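Oxidoreductase, NAD-binding/iron-sulfur cluster-binding protein (Nitratireductor pacificus pht-3B, PDB 6ZXU) removes halogen from organohalide substrates as a catabolic reductive dehalogenase, carrying a bound cobalamin and two [4Fe-4S] clusters. Local coordinates at residues A[290-295]-A[507-512]; A[393-398]-A[422-427]; A[475-480]-A[518-523]. One frame throughout, in Å; residues are numbered along the deposited sequence.

Contact 1 (A[290-295]-A[507-512])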
ATOM      1  N   MET A 290      -7.600  -2.911  16.711  1.00 19.10           N
ATOM      2  CA  MET A 290      -6.960  -4.198  16.815  1.00 17.39           C
ATOM      3  C   MET A 290      -6.903  -4.713  18.245  1.00 18.57           C
ATOM      4  O   MET A 290      -6.771  -5.885  18.461  1.00 18.42           O
ATOM      5  CB  MET A 290      -5.534  -4.119  16.249  1.00 19.90           C
ATOM      6  CG  MET A 290      -5.431  -4.085  14.721  1.00 21.37           C
ATOM      7  SD  MET A 290      -6.140  -5.549  13.844  1.00 23.16           S
ATOM      8  CE  MET A 290      -4.945  -6.817  14.182  1.00 26.39           C
ATOM      9  N   GLU A 291      -7.001  -3.824  19.240  1.00 20.62           N
ATOM     10  CA  GLU A 291      -7.037  -4.252  20.644  1.00 23.97           C
ATOM     11  C   GLU A 291      -8.272  -5.022  21.010  1.00 23.88           C
ATOM     12  O   GLU A 291      -8.317  -5.573  22.061  1.00 25.64           O
ATOM     13  CB  GLU A 291      -6.900  -3.042  21.558  1.00 23.29           C
ATOM     14  CG  GLU A 291      -8.097  -2.110  21.611  1.00 25.25           C
ATOM     15  CD  GLU A 291      -8.159  -1.062  20.514  1.00 25.97           C
ATOM     16  OE1 GLU A 291      -7.272  -1.015  19.587  1.00 23.43           O
ATOM     17  OE2 GLU A 291      -9.157  -0.309  20.557  1.00 23.82           O
ATOM     18  N   THR A 292      -9.279  -5.073  20.143  1.00 22.30           N
ATOM     19  CA  THR A 292     -10.509  -5.821  20.397  1.00 21.79           C
ATOM     20  C   THR A 292     -10.500  -7.208  19.816  1.00 22.86           C
ATOM     21  O   THR A 292     -11.485  -7.912  19.962  1.00 21.54           O
ATOM     22  CB  THR A 292     -11.770  -5.097  19.815  1.00 24.58           C
ATOM     23  OG1 THR A 292     -11.759  -5.073  18.368  1.00 20.03           O
ATOM     24  CG2 THR A 292     -11.843  -3.662  20.354  1.00 26.93           C
ATOM     25  N   ILE A 293      -9.433  -7.583  19.088  1.00 19.60           N
ATOM     26  CA  ILE A 293      -9.378  -8.893  18.477  1.00 18.02           C
ATOM     27  C   ILE A 293      -8.746  -9.851  19.491  1.00 17.23           C
ATOM     28  O   ILE A 293      -7.755  -9.472  20.116  1.00 20.42           O
ATOM     29  CB  ILE A 293      -8.570  -8.809  17.154  1.00 18.51           C
ATOM     30  CG1 ILE A 293      -9.195  -7.782  16.200  1.00 18.50           C
ATOM     31  CG2 ILE A 293      -8.421 -10.165  16.463  1.00 15.89           C
ATOM     32  CD1 ILE A 293     -10.577  -8.128  15.697  1.00 17.32           C
ATOM     33  N   ARG A 294      -9.261 -11.068  19.597  1.00 19.00           N
ATOM     34  CA  ARG A 294      -8.633 -12.074  20.420  1.00 23.16           C
ATOM     35  C   ARG A 294      -7.204 -12.385  19.998  1.00 22.50           C
ATOM     36  O   ARG A 294      -6.899 -12.611  18.821  1.00 18.86           O
ATOM     37  CB  ARG A 294      -9.394 -13.387  20.460  1.00 27.00           C
ATOM     38  CG  ARG A 294     -10.629 -13.229  21.323  1.00 44.16           C
ATOM     39  CD  ARG A 294     -11.295 -14.519  21.733  1.00 53.28           C
ATOM     40  NE  ARG A 294     -10.365 -15.642  21.620  1.00 63.18           N
ATOM     41  CZ  ARG A 294     -10.626 -16.763  20.938  1.00 75.10           C
ATOM     42  NH1 ARG A 294      -9.712 -17.734  20.885  1.00 72.65           N
ATOM     43  NH2 ARG A 294     -11.800 -16.937  20.319  1.00 75.10           N
ATOM     44  N   ARG A 295      -6.323 -12.436  20.997  1.00 23.57           N
ATOM     45  CA  ARG A 295      -4.924 -12.881  20.817  1.00 23.39           C
ATOM     46  C   ARG A 295      -4.782 -14.293  21.326  1.00 23.45           C
ATOM     47  O   ARG A 295      -5.387 -14.678  22.307  1.00 25.19           O
ATOM     48  CB  ARG A 295      -3.984 -11.956  21.580  1.00 21.97           C
ATOM     49  CG  ARG A 295      -4.152 -10.505  21.186  1.00 23.46           C
ATOM     50  CD  ARG A 295      -3.379 -10.223  19.910  1.00 23.38           C
ATOM     51  NE  ARG A 295      -3.690  -8.914  19.357  1.00 23.68           N
ATOM     52  CZ  ARG A 295      -2.936  -8.301  18.477  1.00 24.01           C
ATOM     53  NH1 ARG A 295      -1.855  -8.883  17.985  1.00 26.44           N
ATOM     54  NH2 ARG A 295      -3.316  -7.101  18.016  1.00 25.02           N
ATOM     55  N   ASN A 507      -6.663  -9.652   7.166  1.00 14.26           N
ATOM     56  CA  ASN A 507      -6.794  -8.786   8.331  1.00 14.68           C
ATOM     57  C   ASN A 507      -8.277  -8.552   8.613  1.00 14.97           C
ATOM     58  O   ASN A 507      -9.082  -8.448   7.695  1.00 13.40           O
ATOM     59  CB  ASN A 507      -6.082  -7.424   8.043  1.00 14.37           C
ATOM     60  CG  ASN A 507      -6.274  -6.414   9.114  1.00 16.08           C
ATOM     61  OD1 ASN A 507      -7.236  -5.689   9.163  1.00 14.83           O
ATOM     62  ND2 ASN A 507      -5.331  -6.388  10.055  1.00 19.21           N
ATOM     63  N   PRO A 508      -8.695  -8.497   9.899  1.00 14.25           N
ATOM     64  CA  PRO A 508     -10.121  -8.415  10.153  1.00 15.10           C
ATOM     65  C   PRO A 508     -10.774  -7.067   9.781  1.00 15.48           C
ATOM     66  O   PRO A 508     -12.004  -6.975   9.703  1.00 17.49           O
ATOM     67  CB  PRO A 508     -10.220  -8.727  11.641  1.00 16.16           C
ATOM     68  CG  PRO A 508      -8.880  -8.420  12.176  1.00 17.07           C
ATOM     69  CD  PRO A 508      -7.906  -8.745  11.099  1.00 16.06           C
ATOM     70  N   PHE A 509     -10.002  -6.036   9.506  1.00 13.19           N
ATOM     71  CA  PHE A 509     -10.573  -4.726   9.199  1.00 16.06           C
ATOM     72  C   PHE A 509     -10.399  -4.373   7.714  1.00 16.08           C
ATOM     73  O   PHE A 509     -11.288  -3.732   7.185  1.00 17.77           O
ATOM     74  CB  PHE A 509      -9.951  -3.630  10.074  1.00 17.22           C
ATOM     75  CG  PHE A 509     -10.209  -3.845  11.537  1.00 15.84           C
ATOM     76  CD1 PHE A 509     -11.444  -3.586  12.054  1.00 19.31           C
ATOM     77  CD2 PHE A 509      -9.270  -4.434  12.357  1.00 18.05           C
ATOM     78  CE1 PHE A 509     -11.721  -3.847  13.383  1.00 20.39           C
ATOM     79  CE2 PHE A 509      -9.505  -4.651  13.706  1.00 16.87           C
ATOM     80  CZ  PHE A 509     -10.724  -4.394  14.230  1.00 20.07           C
ATOM     81  N   ILE A 510      -9.275  -4.669   7.073  1.00 15.48           N
ATOM     82  CA  ILE A 510      -9.055  -4.308   5.629  1.00 13.97           C
ATOM     83  C   ILE A 510      -9.058  -5.565   4.766  1.00 15.16           C
ATOM     84  O   ILE A 510      -8.758  -5.490   3.585  1.00 16.24           O
ATOM     85  CB  ILE A 510      -7.819  -3.446   5.409  1.00 13.95           C
ATOM     86  CG1 ILE A 510      -6.535  -4.187   5.700  1.00 12.95           C
ATOM     87  CG2 ILE A 510      -7.898  -2.183   6.224  1.00 13.81           C
ATOM     88  CD1 ILE A 510      -5.328  -3.450   5.184  1.00 16.21           C
ATOM     89  N   GLY A 511      -9.439  -6.725   5.359  1.00 13.19           N
ATOM     90  CA  GLY A 511      -9.508  -7.914   4.579  1.00 14.17           C
ATOM     91  C   GLY A 511      -8.184  -8.288   3.991  1.00 15.27           C
ATOM     92  O   GLY A 511      -7.131  -8.132   4.616  1.00 14.02           O
ATOM     93  N   PRO A 512      -8.186  -8.798   2.763  1.00 14.67           N
ATOM     94  CA  PRO A 512      -6.933  -9.197   2.136  1.00 16.40           C
ATOM     95  C   PRO A 512      -6.320  -8.063   1.258  1.00 16.92           C
ATOM     96  O   PRO A 512      -5.396  -8.318   0.508  1.00 16.63           O
ATOM     97  CB  PRO A 512      -7.345 -10.335   1.217  1.00 17.16           C
ATOM     98  CG  PRO A 512      -8.702  -9.940   0.794  1.00 16.25           C
ATOM     99  CD  PRO A 512      -9.346  -9.192   1.967  1.00 17.50           C
TER

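Contact 2 (A[393-398]-A[422-427])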
ATOM      1  N   ASP A 393      -0.936   1.798   7.851  1.00 14.12           N
ATOM      2  CA  ASP A 393      -2.270   1.426   8.290  1.00 16.12           C
ATOM      3  C   ASP A 393      -2.332   0.452   9.492  1.00 13.97           C
ATOM      4  O   ASP A 393      -3.188   0.574  10.310  1.00 12.83           O
ATOM      5  CB  ASP A 393      -3.082   0.877   7.107  1.00 15.45           C
ATOM      6  CG  ASP A 393      -3.285   2.015   5.974  1.00 22.24           C
ATOM      7  OD1 ASP A 393      -3.779   3.118   6.347  1.00 24.11           O
ATOM      8  OD2 ASP A 393      -2.828   1.862   4.801  1.00 18.96           O
ATOM      9  N   PHE A 394      -1.370  -0.455   9.587  1.00 13.46           N
ATOM     10  CA  PHE A 394      -1.157  -1.331  10.737  1.00 14.29           C
ATOM     11  C   PHE A 394       0.315  -1.471  11.010  1.00 14.20           C
ATOM     12  O   PHE A 394       1.128  -1.573  10.074  1.00 14.04           O
ATOM     13  CB  PHE A 394      -1.739  -2.717  10.478  1.00 16.25           C
ATOM     14  CG  PHE A 394      -3.228  -2.761  10.299  1.00 13.90           C
ATOM     15  CD1 PHE A 394      -3.806  -2.442   9.090  1.00 14.74           C
ATOM     16  CD2 PHE A 394      -4.058  -3.011  11.356  1.00 14.44           C
ATOM     17  CE1 PHE A 394      -5.183  -2.407   8.929  1.00 14.73           C
ATOM     18  CE2 PHE A 394      -5.445  -2.984  11.190  1.00 15.71           C
ATOM     19  CZ  PHE A 394      -5.992  -2.680   9.976  1.00 15.35           C
ATOM     20  N   VAL A 395       0.677  -1.565  12.255  1.00 12.78           N
ATOM     21  CA  VAL A 395       2.027  -1.874  12.699  1.00 15.61           C
ATOM     22  C   VAL A 395       1.975  -3.007  13.759  1.00 14.85           C
ATOM     23  O   VAL A 395       1.146  -2.982  14.658  1.00 12.58           O
ATOM     24  CB  VAL A 395       2.777  -0.669  13.347  1.00 14.69           C
ATOM     25  CG1 VAL A 395       4.219  -1.033  13.655  1.00 16.49           C
ATOM     26  CG2 VAL A 395       2.744   0.564  12.484  1.00 14.31           C
ATOM     27  N   GLY A 396       2.777  -4.024  13.532  1.00 16.10           N
ATOM     28  CA  GLY A 396       2.958  -5.104  14.489  1.00 15.96           C
ATOM     29  C   GLY A 396       4.423  -5.483  14.562  1.00 13.45           C
ATOM     30  O   GLY A 396       5.185  -5.249  13.667  1.00 13.88           O
ATOM     31  N   ILE A 397       4.789  -6.203  15.600  1.00 12.27           N
ATOM     32  CA  ILE A 397       6.135  -6.580  15.888  1.00 15.18           C
ATOM     33  C   ILE A 397       6.214  -8.027  16.326  1.00 13.34           C
ATOM     34  O   ILE A 397       5.361  -8.485  17.110  1.00 16.96           O
ATOM     35  CB  ILE A 397       6.711  -5.685  17.060  1.00 18.18           C
ATOM     36  CG1 ILE A 397       6.562  -4.202  16.701  1.00 17.69           C
ATOM     37  CG2 ILE A 397       8.178  -6.052  17.292  1.00 15.93           C
ATOM     38  CD1 ILE A 397       6.739  -3.268  17.847  1.00 20.33           C
ATOM     39  N   CYS A 398       7.151  -8.742  15.788  1.00 15.38           N
ATOM     40  CA  CYS A 398       7.420 -10.153  16.143  1.00 17.92           C
ATOM     41  C   CYS A 398       8.910 -10.409  16.200  1.00 18.75           C
ATOM     42  O   CYS A 398       9.715  -9.625  15.726  1.00 14.88           O
ATOM     43  CB  CYS A 398       6.680 -11.149  15.207  1.00 17.51           C
ATOM     44  SG  CYS A 398       7.269 -11.223  13.512  1.00 17.71           S
ATOM     45  N   TYR A 422      14.422  -8.925  15.523  1.00 17.33           N
ATOM     46  CA  TYR A 422      13.024  -8.556  15.477  1.00 17.23           C
ATOM     47  C   TYR A 422      12.594  -8.149  14.074  1.00 16.58           C
ATOM     48  O   TYR A 422      13.399  -7.701  13.284  1.00 15.99           O
ATOM     49  CB  TYR A 422      12.729  -7.391  16.425  1.00 19.09           C
ATOM     50  CG  TYR A 422      13.016  -7.659  17.862  1.00 22.41           C
ATOM     51  CD1 TYR A 422      12.120  -8.409  18.628  1.00 26.10           C
ATOM     52  CD2 TYR A 422      14.260  -7.308  18.426  1.00 26.24           C
ATOM     53  CE1 TYR A 422      12.393  -8.735  19.933  1.00 28.53           C
ATOM     54  CE2 TYR A 422      14.548  -7.637  19.729  1.00 30.11           C
ATOM     55  CZ  TYR A 422      13.616  -8.326  20.462  1.00 28.32           C
ATOM     56  OH  TYR A 422      13.854  -8.643  21.744  1.00 33.72           O
ATOM     57  N   ALA A 423      11.311  -8.327  13.800  1.00 15.61           N
ATOM     58  CA  ALA A 423      10.691  -7.898  12.529  1.00 15.05           C
ATOM     59  C   ALA A 423       9.587  -6.936  12.873  1.00 14.49           C
ATOM     60  O   ALA A 423       8.721  -7.232  13.715  1.00 13.76           O
ATOM     61  CB  ALA A 423      10.108  -9.081  11.764  1.00 14.10           C
ATOM     62  N   VAL A 424       9.672  -5.746  12.322  1.00 13.89           N
ATOM     63  CA  VAL A 424       8.590  -4.768  12.385  1.00 14.45           C
ATOM     64  C   VAL A 424       7.836  -4.867  11.048  1.00 13.14           C
ATOM     65  O   VAL A 424       8.400  -4.757   9.982  1.00 13.80           O
ATOM     66  CB  VAL A 424       9.098  -3.356  12.586  1.00 14.40           C
ATOM     67  CG1 VAL A 424       7.922  -2.359  12.720  1.00 12.16           C
ATOM     68  CG2 VAL A 424       9.975  -3.347  13.834  1.00 15.74           C
ATOM     69  N   VAL A 425       6.553  -5.215  11.153  1.00 13.12           N
ATOM     70  CA  VAL A 425       5.715  -5.499  10.018  1.00 13.44           C
ATOM     71  C   VAL A 425       4.663  -4.397   9.938  1.00 14.78           C
ATOM     72  O   VAL A 425       3.948  -4.089  10.905  1.00 14.17           O
ATOM     73  CB  VAL A 425       4.992  -6.839  10.183  1.00 14.86           C
ATOM     74  CG1 VAL A 425       4.265  -7.235   8.914  1.00 15.45           C
ATOM     75  CG2 VAL A 425       6.000  -7.900  10.549  1.00 17.41           C
ATOM     76  N   MET A 426       4.533  -3.837   8.742  1.00 14.54           N
ATOM     77  CA  MET A 426       3.522  -2.795   8.496  1.00 14.49           C
ATOM     78  C   MET A 426       2.700  -3.134   7.293  1.00 13.97           C
ATOM     79  O   MET A 426       3.189  -3.724   6.356  1.00 15.60           O
ATOM     80  CB  MET A 426       4.161  -1.474   8.344  1.00 15.95           C
ATOM     81  CG  MET A 426       4.766  -1.073   9.646  1.00 20.38           C
ATOM     82  SD  MET A 426       5.798   0.386   9.629  1.00 22.01           S
ATOM     83  CE  MET A 426       7.152  -0.239   8.599  1.00 20.71           C
ATOM     84  N   LEU A 427       1.409  -2.869   7.386  1.00 14.61           N
ATOM     85  CA  LEU A 427       0.463  -3.089   6.293  1.00 14.12           C
ATOM     86  C   LEU A 427       0.044  -1.729   5.708  1.00 12.96           C
ATOM     87  O   LEU A 427      -0.253  -0.812   6.449  1.00 15.37           O
ATOM     88  CB  LEU A 427      -0.703  -3.862   6.733  1.00 14.72           C
ATOM     89  CG  LEU A 427      -0.575  -5.235   7.372  1.00 16.07           C
ATOM     90  CD1 LEU A 427      -2.025  -5.787   7.616  1.00 16.44           C
ATOM     91  CD2 LEU A 427       0.183  -6.196   6.498  1.00 16.73           C
TER

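Contact 3 (A[475-480]-A[518-523])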
ATOM      1  N   ARG A 475      17.430  -3.152   8.722  1.00 18.64           N
ATOM      2  CA  ARG A 475      17.366  -3.226   7.282  1.00 17.05           C
ATOM      3  C   ARG A 475      15.923  -3.404   6.848  1.00 15.90           C
ATOM      4  O   ARG A 475      15.202  -4.235   7.417  1.00 12.35           O
ATOM      5  CB  ARG A 475      18.187  -4.389   6.797  1.00 17.10           C
ATOM      6  CG  ARG A 475      18.185  -4.453   5.309  1.00 17.27           C
ATOM      7  CD  ARG A 475      19.227  -5.291   4.717  1.00 18.68           C
ATOM      8  NE  ARG A 475      19.022  -5.383   3.265  1.00 20.33           N
ATOM      9  CZ  ARG A 475      19.598  -4.630   2.312  1.00 20.51           C
ATOM     10  NH1 ARG A 475      20.456  -3.660   2.618  1.00 20.18           N
ATOM     11  NH2 ARG A 475      19.337  -4.865   1.055  1.00 19.45           N
ATOM     12  N   SER A 476      15.462  -2.621   5.862  1.00 15.51           N
ATOM     13  CA  SER A 476      14.093  -2.854   5.335  1.00 15.58           C
ATOM     14  C   SER A 476      14.119  -3.901   4.223  1.00 14.08           C
ATOM     15  O   SER A 476      15.140  -4.216   3.643  1.00 15.42           O
ATOM     16  CB  SER A 476      13.451  -1.551   4.844  1.00 15.63           C
ATOM     17  OG  SER A 476      14.063  -1.108   3.708  1.00 17.30           O
ATOM     18  N   HIS A 477      12.962  -4.493   4.004  1.00 15.32           N
ATOM     19  CA  HIS A 477      12.767  -5.586   3.088  1.00 14.33           C
ATOM     20  C   HIS A 477      11.582  -5.308   2.182  1.00 16.11           C
ATOM     21  O   HIS A 477      10.430  -5.458   2.575  1.00 16.97           O
ATOM     22  CB  HIS A 477      12.551  -6.846   3.936  1.00 14.42           C
ATOM     23  CG  HIS A 477      13.693  -7.150   4.850  1.00 13.82           C
ATOM     24  ND1 HIS A 477      14.816  -7.817   4.464  1.00 15.00           N
ATOM     25  CD2 HIS A 477      13.849  -6.887   6.156  1.00 12.70           C
ATOM     26  CE1 HIS A 477      15.615  -7.965   5.495  1.00 12.76           C
ATOM     27  NE2 HIS A 477      15.043  -7.422   6.531  1.00 14.34           N
ATOM     28  N   SER A 478      11.883  -4.854   0.977  1.00 18.77           N
ATOM     29  CA  SER A 478      10.933  -4.321   0.014  1.00 19.71           C
ATOM     30  C   SER A 478      10.601  -5.301  -1.088  1.00 17.77           C
ATOM     31  O   SER A 478      11.160  -6.378  -1.181  1.00 18.68           O
ATOM     32  CB  SER A 478      11.499  -3.018  -0.577  1.00 19.94           C
ATOM     33  OG  SER A 478      12.617  -3.344  -1.401  1.00 19.83           O
ATOM     34  N   ASN A 479       9.670  -4.921  -1.956  1.00 18.93           N
ATOM     35  CA  ASN A 479       9.349  -5.742  -3.117  1.00 18.73           C
ATOM     36  C   ASN A 479      10.610  -5.902  -4.000  1.00 20.98           C
ATOM     37  O   ASN A 479      10.793  -6.914  -4.622  1.00 19.28           O
ATOM     38  CB  ASN A 479       8.218  -5.112  -3.964  1.00 22.18           C
ATOM     39  CG  ASN A 479       8.647  -3.791  -4.674  1.00 26.31           C
ATOM     40  OD1 ASN A 479       9.043  -2.740  -4.013  1.00 25.71           O
ATOM     41  ND2 ASN A 479       8.527  -3.794  -6.009  1.00 29.58           N
ATOM     42  N   ALA A 480      11.425  -4.850  -4.054  1.00 20.33           N
ATOM     43  CA  ALA A 480      12.622  -4.816  -4.896  1.00 22.16           C
ATOM     44  C   ALA A 480      13.770  -5.611  -4.302  1.00 20.01           C
ATOM     45  O   ALA A 480      14.606  -6.130  -5.039  1.00 21.00           O
ATOM     46  CB  ALA A 480      13.040  -3.407  -5.172  1.00 20.96           C
ATOM     47  N   VAL A 518       8.298  -5.083   5.663  1.00 14.26           N
ATOM     48  CA  VAL A 518       8.998  -5.534   6.858  1.00 14.26           C
ATOM     49  C   VAL A 518      10.348  -4.841   6.949  1.00 13.75           C
ATOM     50  O   VAL A 518      11.025  -4.625   5.951  1.00 14.30           O
ATOM     51  CB  VAL A 518       9.217  -7.050   6.859  1.00 13.29           C
ATOM     52  CG1 VAL A 518       9.936  -7.474   8.099  1.00 13.17           C
ATOM     53  CG2 VAL A 518       7.929  -7.790   6.761  1.00 13.41           C
ATOM     54  N   PHE A 519      10.692  -4.340   8.143  1.00 14.42           N
ATOM     55  CA  PHE A 519      12.089  -4.098   8.421  1.00 14.72           C
ATOM     56  C   PHE A 519      12.488  -4.855   9.641  1.00 14.34           C
ATOM     57  O   PHE A 519      11.733  -4.941  10.603  1.00 13.79           O
ATOM     58  CB  PHE A 519      12.517  -2.618   8.526  1.00 16.40           C
ATOM     59  CG  PHE A 519      12.104  -1.940   9.757  1.00 15.33           C
ATOM     60  CD1 PHE A 519      10.881  -1.248   9.810  1.00 17.39           C
ATOM     61  CD2 PHE A 519      12.982  -1.836  10.837  1.00 14.87           C
ATOM     62  CE1 PHE A 519      10.509  -0.568  10.943  1.00 18.87           C
ATOM     63  CE2 PHE A 519      12.582  -1.168  11.989  1.00 16.24           C
ATOM     64  CZ  PHE A 519      11.358  -0.551  12.040  1.00 18.96           C
ATOM     65  N   THR A 520      13.675  -5.449   9.551  1.00 13.90           N
ATOM     66  CA  THR A 520      14.251  -6.173  10.686  1.00 15.26           C
ATOM     67  C   THR A 520      15.169  -5.245  11.471  1.00 17.32           C
ATOM     68  O   THR A 520      15.711  -4.294  10.918  1.00 15.70           O
ATOM     69  CB  THR A 520      14.961  -7.420  10.233  1.00 13.18           C
ATOM     70  OG1 THR A 520      15.916  -7.125   9.210  1.00 15.57           O
ATOM     71  CG2 THR A 520      13.904  -8.433   9.662  1.00 17.20           C
ATOM     72  N   THR A 521      15.321  -5.530  12.749  1.00 17.64           N
ATOM     73  CA  THR A 521      16.136  -4.726  13.615  1.00 18.94           C
ATOM     74  C   THR A 521      16.581  -5.490  14.839  1.00 20.10           C
ATOM     75  O   THR A 521      15.975  -6.457  15.236  1.00 19.72           O
ATOM     76  CB  THR A 521      15.407  -3.426  14.005  1.00 19.41           C
ATOM     77  OG1 THR A 521      16.277  -2.531  14.731  1.00 19.53           O
ATOM     78  CG2 THR A 521      14.124  -3.634  14.767  1.00 18.44           C
ATOM     79  N   ASP A 522      17.600  -4.920  15.526  1.00 23.66           N
ATOM     80  CA  ASP A 522      17.998  -5.354  16.882  1.00 21.60           C
ATOM     81  C   ASP A 522      17.437  -4.517  18.014  1.00 22.12           C
ATOM     82  O   ASP A 522      17.600  -4.887  19.183  1.00 22.64           O
ATOM     83  CB  ASP A 522      19.549  -5.414  16.983  1.00 21.30           C
ATOM     84  CG  ASP A 522      20.135  -6.525  16.148  1.00 26.29           C
ATOM     85  OD1 ASP A 522      19.457  -7.630  15.988  1.00 23.11           O
ATOM     86  OD2 ASP A 522      21.260  -6.263  15.615  1.00 25.16           O
ATOM     87  N   LEU A 523      16.707  -3.432  17.732  1.00 19.42           N
ATOM     88  CA  LEU A 523      16.085  -2.677  18.805  1.00 18.72           C
ATOM     89  C   LEU A 523      15.190  -3.520  19.656  1.00 20.25           C
ATOM     90  O   LEU A 523      14.264  -4.138  19.166  1.00 21.29           O
ATOM     91  CB  LEU A 523      15.288  -1.526  18.249  1.00 21.03           C
ATOM     92  CG  LEU A 523      14.604  -0.648  19.248  1.00 24.06           C
ATOM     93  CD1 LEU A 523      15.655   0.187  19.979  1.00 29.06           C
ATOM     94  CD2 LEU A 523      13.570   0.256  18.580  1.00 28.34           C
TER

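Contact 1 (A[290-295]-A[507-512])
Met290 and Phe509 face each other with CA atoms 8.4 Å apart, a gap filled mainly by side chains. Residues 290-292 form a short 3-10 turn, closed by a backbone bond from Ile293 N to Met290 O, and 507-512 is an irregular loop that Asn507 folds back. Met290 bends at both chi2 and chi3, which carries SD to the rim of the Phe509 ring: SD lies 3.5 Å from CE2 of Phe509, and 87° off the ring normal, so the sulfur meets the edge in plane. The side chains of Ile293 and Phe509 run toward each other, and Ile293 CD1 comes 4.0 Å from Phe509 CZ, oblique to the ring; it also rests 3.9 Å from Pro508 CG. At the start of the loop, Asn507 OD1 receives two backbone N-H groups: Phe509 N at 2.8 Å, which sits above the amide plane, and Ile510 N at 3.1 Å, tilted only slightly from it. Asn507 ND2 bonds to Leu495 O, so both ends of the buried amide are engaged. Ile531 and Ile613 extend the apolar cluster. A Met-aromatic contact is thus made to a phenylalanine that the Asx turn presents, in the loop leading into the cobalamin-binding strand 514-521.

Contact 2 (A[393-398]-A[422-427])
Two adjacent strands of a four-stranded antiparallel sheet, 394-399 at its edge and 422-429 inside it, meet here in a ladder that ends in a classic beta bulge. At the bulge Asp393 and Phe394 both face Leu427, whose O accepts Asp393 N at 3.0 Å and, more weakly, Phe394 N at 3.3 Å. Beyond it the pairing is regular. Gly396 and Val425 exchange two nearly straight bonds, and Cys398 and Ala423 do the same, with Ala423 N to Cys398 O at 2.8 Å and 178° at the hydrogen. The two faces of the sheet differ in their neighbours. On the face of Val395, Ile397, Val424 and Met426, helix 376-390 packs against the strands. Val395 and Met426 lie side by side there and point the same way, Val395 CG2 touching Met426 CG at 3.8 Å, while Val395 CG1, anti to the backbone N (chi1 -174°), meets Val424 CG1 at 4.0 Å. The other face carries Phe394, Cys398, Ala423, Val425 and Leu427; helix 486-492 packs on Cys398 and Val425, and the side chain of Leu427 comes within about 5 Å of the bound cobalamin. On this cofactor side Phe394 and Leu427 meet obliquely, CB to CB at 4.1 Å and the Phe394 ring atom CD1 equally far from the Leu427 methyl CD1.

Contact 3 (A[475-480]-A[518-523])
His477 reaches across from the edge strand 474-477 to strand 514-521, and its side chain shows how a polar ring can be held inside a sheet. Its CB lies 3.4 Å from Val518 O, the same oxygen that accepts His477 N at 2.7 Å in the antiparallel ladder. With CG anti to the carbonyl carbon (chi1 -59°), the imidazole is directed along the neighbouring strand. CD2 then passes 3.6 Å from Val518 O and 3.7 Å from Thr520 N, both near the plane of the ring and at its edge. At the tip NE2 is hydrogen-bonded to Thr520 OG1 at 2.8 Å, almost straight at 170°, though either atom could be the donor, and Thr520 CG2 rests 3.5 Å from NE2. On the far side of the ring ND1 is bonded to Glu483 N. Thr520 OG1 has a second partner in His420 ND1, so one hydroxyl links two histidines. In the backbone ladder, Arg475 and Thr520 form the next hydrogen-bonded pair; between the two rungs Ser476 and Phe519 form a non-hydrogen-bonded pair, CA atoms 3.9 Å apart, with side chains on the other face from His477. With ND1 bonded to Glu483 N and NE2 to Thr520 OG1, both imidazole nitrogens are satisfied and rotation of the buried ring is restrained.

In the fold
Contacts 2 and 3 belong to one four-stranded antiparallel sheet and are both buried; contact 1 is only partly so. Strands 422-429 and 514-521 are neighbours, and the backbone joins the two contacts, probably through a hydrogen bond from Val424 N to Phe519 O, so together they span the sheet from one edge strand to the other. Contact 1 lies outside this sheet, among loops and a 3-10 turn, yet touches contact 2 through Phe394, which packs on Met290, Asn507, Phe509 and Ile510. Chemistry follows place: mainly side-chain packing across contact 1, backbone ladders flanked by apolar side chains in contact 2, and a ladder reinforced by a histidine-threonine hydrogen bond in contact 3.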